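Local coordinates for FYVE-finger-containing Rab5 effector protein rabenosyn-5 (Homo sapiens, PDB 1Z0J) that probably binds a Rab GTPase through its minimal Rab-binding domain, as expected of a Rab5 effector, at residues E12-Q17 and R45-T50. Numbering follows the deposited sequence.
Sequences ELLLQQ and RELKHT
L14 reaches from helix 11-30 to the facing helix, and its two methyls divide the work between L47 and T50. From CB, which points at the other helix, the chain runs to CG, set anti to the backbone N (chi1 -173°), and forks there. Branch CD1 lies 3.9 Å from CD2 of L47, the two side chains running past one another, tips pointing opposite ways. Branch CD2 of L14 meets the methyl CG2 of T50 at 4.0 Å. A branched, wholly apolar residue suits this place because its two methyls can each meet a different residue of the facing helix, L47 and T50, three positions apart.

L47 also divides its two methyls between two partners. While its CD2 takes L14, its CD1 rests 3.9 Å from CG of Q17, so the glutamine contributes only its aliphatic part to this interface. The amide beyond bends off at chi2 (63°): OE1 accepts a hydrogen bond from N20, and NE2 is bound by an aromatic side chain and the backbone of the partner protein chain.

Threonine fits a buried helical site since its hydroxyl can be satisfied locally. OG1 of T50 donates to O of E46 at 3.1 Å, approaching from the face of that carbonyl opposite to the backbone N-H of T50, and this leaves CG2 turned to L14.

No hydrogen bond joins the segments. Their axes approach to 10.1 Å at 158°, an antiparallel helical hairpin: helices 11-30 and 34-54 pair side by side. I18 and I21 of the first helix touch L47, L51 of the second touches L14, and I9, just before the first helix, touches L14 and T50, while the partner protein packs against Q17, L47 and T50.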
# COMPACT_ATOMS: atom_id res chain seq x y z
N GLU B 12 20.61 8.87 -3.04
CA GLU B 12 19.95 10.14 -2.72
C GLU B 12 18.46 9.96 -2.41
O GLU B 12 17.91 10.66 -1.56
CB GLU B 12 20.17 11.16 -3.84
CG GLU B 12 19.55 12.55 -3.61
CD GLU B 12 20.12 13.27 -2.39
OE1 GLU B 12 21.34 13.17 -2.14
OE2 GLU B 12 19.33 13.93 -1.69
N LEU B 13 17.81 9.03 -3.11
CA LEU B 13 16.40 8.71 -2.86
C LEU B 13 16.21 8.05 -1.50
O LEU B 13 15.22 8.31 -0.81
CB LEU B 13 15.84 7.82 -3.97
CG LEU B 13 15.90 8.32 -5.42
CD1 LEU B 13 15.30 7.29 -6.33
CD2 LEU B 13 15.21 9.67 -5.60
N LEU B 14 17.16 7.20 -1.12
CA LEU B 14 17.13 6.56 0.19
C LEU B 14 17.32 7.59 1.30
O LEU B 14 16.61 7.58 2.30
CB LEU B 14 18.19 5.46 0.25
CG LEU B 14 18.24 4.55 1.48
CD1 LEU B 14 16.87 4.00 1.84
CD2 LEU B 14 19.21 3.42 1.21
N LEU B 15 18.27 8.50 1.10
CA LEU B 15 18.50 9.57 2.07
C LEU B 15 17.28 10.48 2.21
O LEU B 15 16.96 10.93 3.31
CB LEU B 15 19.75 10.39 1.68
CG LEU B 15 21.11 9.70 1.72
CD1 LEU B 15 22.16 10.53 0.99
CD2 LEU B 15 21.55 9.43 3.15
N GLN B 16 16.59 10.74 1.10
CA GLN B 16 15.38 11.58 1.13
C GLN B 16 14.22 10.92 1.89
O GLN B 16 13.50 11.59 2.62
CB GLN B 16 14.96 11.96 -0.28
N GLN B 17 14.06 9.60 1.72
CA GLN B 17 13.00 8.88 2.44
C GLN B 17 13.28 8.79 3.94
O GLN B 17 12.36 8.86 4.75
CB GLN B 17 12.77 7.49 1.82
CG GLN B 17 11.63 6.67 2.49
CD GLN B 17 10.24 7.30 2.38
OE1 GLN B 17 10.03 8.30 1.69
NE2 GLN B 17 9.27 6.71 3.09
N ARG B 45 14.89 2.60 11.25
CA ARG B 45 15.98 1.66 11.50
C ARG B 45 16.28 0.81 10.27
O ARG B 45 17.44 0.58 9.91
CB ARG B 45 15.66 0.77 12.71
CG ARG B 45 15.79 1.48 14.05
CD ARG B 45 15.78 0.49 15.20
NE ARG B 45 15.44 1.13 16.47
CZ ARG B 45 14.25 1.09 17.05
NH1 ARG B 45 13.24 0.44 16.48
NH2 ARG B 45 14.05 1.71 18.21
N GLU B 46 15.23 0.36 9.60
CA GLU B 46 15.38 -0.47 8.40
C GLU B 46 15.99 0.29 7.23
O GLU B 46 16.84 -0.24 6.51
CB GLU B 46 14.05 -1.12 8.04
CG GLU B 46 13.72 -2.30 8.95
CD GLU B 46 12.24 -2.45 9.25
OE1 GLU B 46 11.41 -1.90 8.50
OE2 GLU B 46 11.91 -3.12 10.25
N LEU B 47 15.56 1.54 7.03
CA LEU B 47 16.14 2.39 6.00
C LEU B 47 17.62 2.64 6.26
O LEU B 47 18.44 2.58 5.34
CB LEU B 47 15.39 3.72 5.91
CG LEU B 47 13.92 3.69 5.46
CD1 LEU B 47 13.29 5.05 5.66
CD2 LEU B 47 13.77 3.23 4.01
N LYS B 48 17.97 2.91 7.52
CA LYS B 48 19.37 3.12 7.90
C LYS B 48 20.23 1.87 7.70
O LYS B 48 21.37 1.97 7.26
CB LYS B 48 19.46 3.63 9.34
CG LYS B 48 19.01 5.07 9.51
CD LYS B 48 19.13 5.53 10.96
CE LYS B 48 18.99 7.04 11.07
NZ LYS B 48 19.31 7.55 12.43
N HIS B 49 19.67 0.70 7.99
CA HIS B 49 20.37 -0.58 7.75
C HIS B 49 20.64 -0.78 6.27
O HIS B 49 21.75 -1.18 5.88
CB HIS B 49 19.56 -1.76 8.31
CG HIS B 49 20.20 -3.09 8.09
ND1 HIS B 49 19.97 -3.85 6.96
CD2 HIS B 49 21.07 -3.80 8.85
CE1 HIS B 49 20.66 -4.97 7.04
NE2 HIS B 49 21.34 -4.97 8.17
N THR B 50 19.65 -0.51 5.44
CA THR B 50 19.81 -0.60 3.99
C THR B 50 20.88 0.37 3.48
O THR B 50 21.67 0.01 2.60
CB THR B 50 18.47 -0.37 3.26
OG1 THR B 50 17.53 -1.35 3.70
CG2 THR B 50 18.64 -0.48 1.75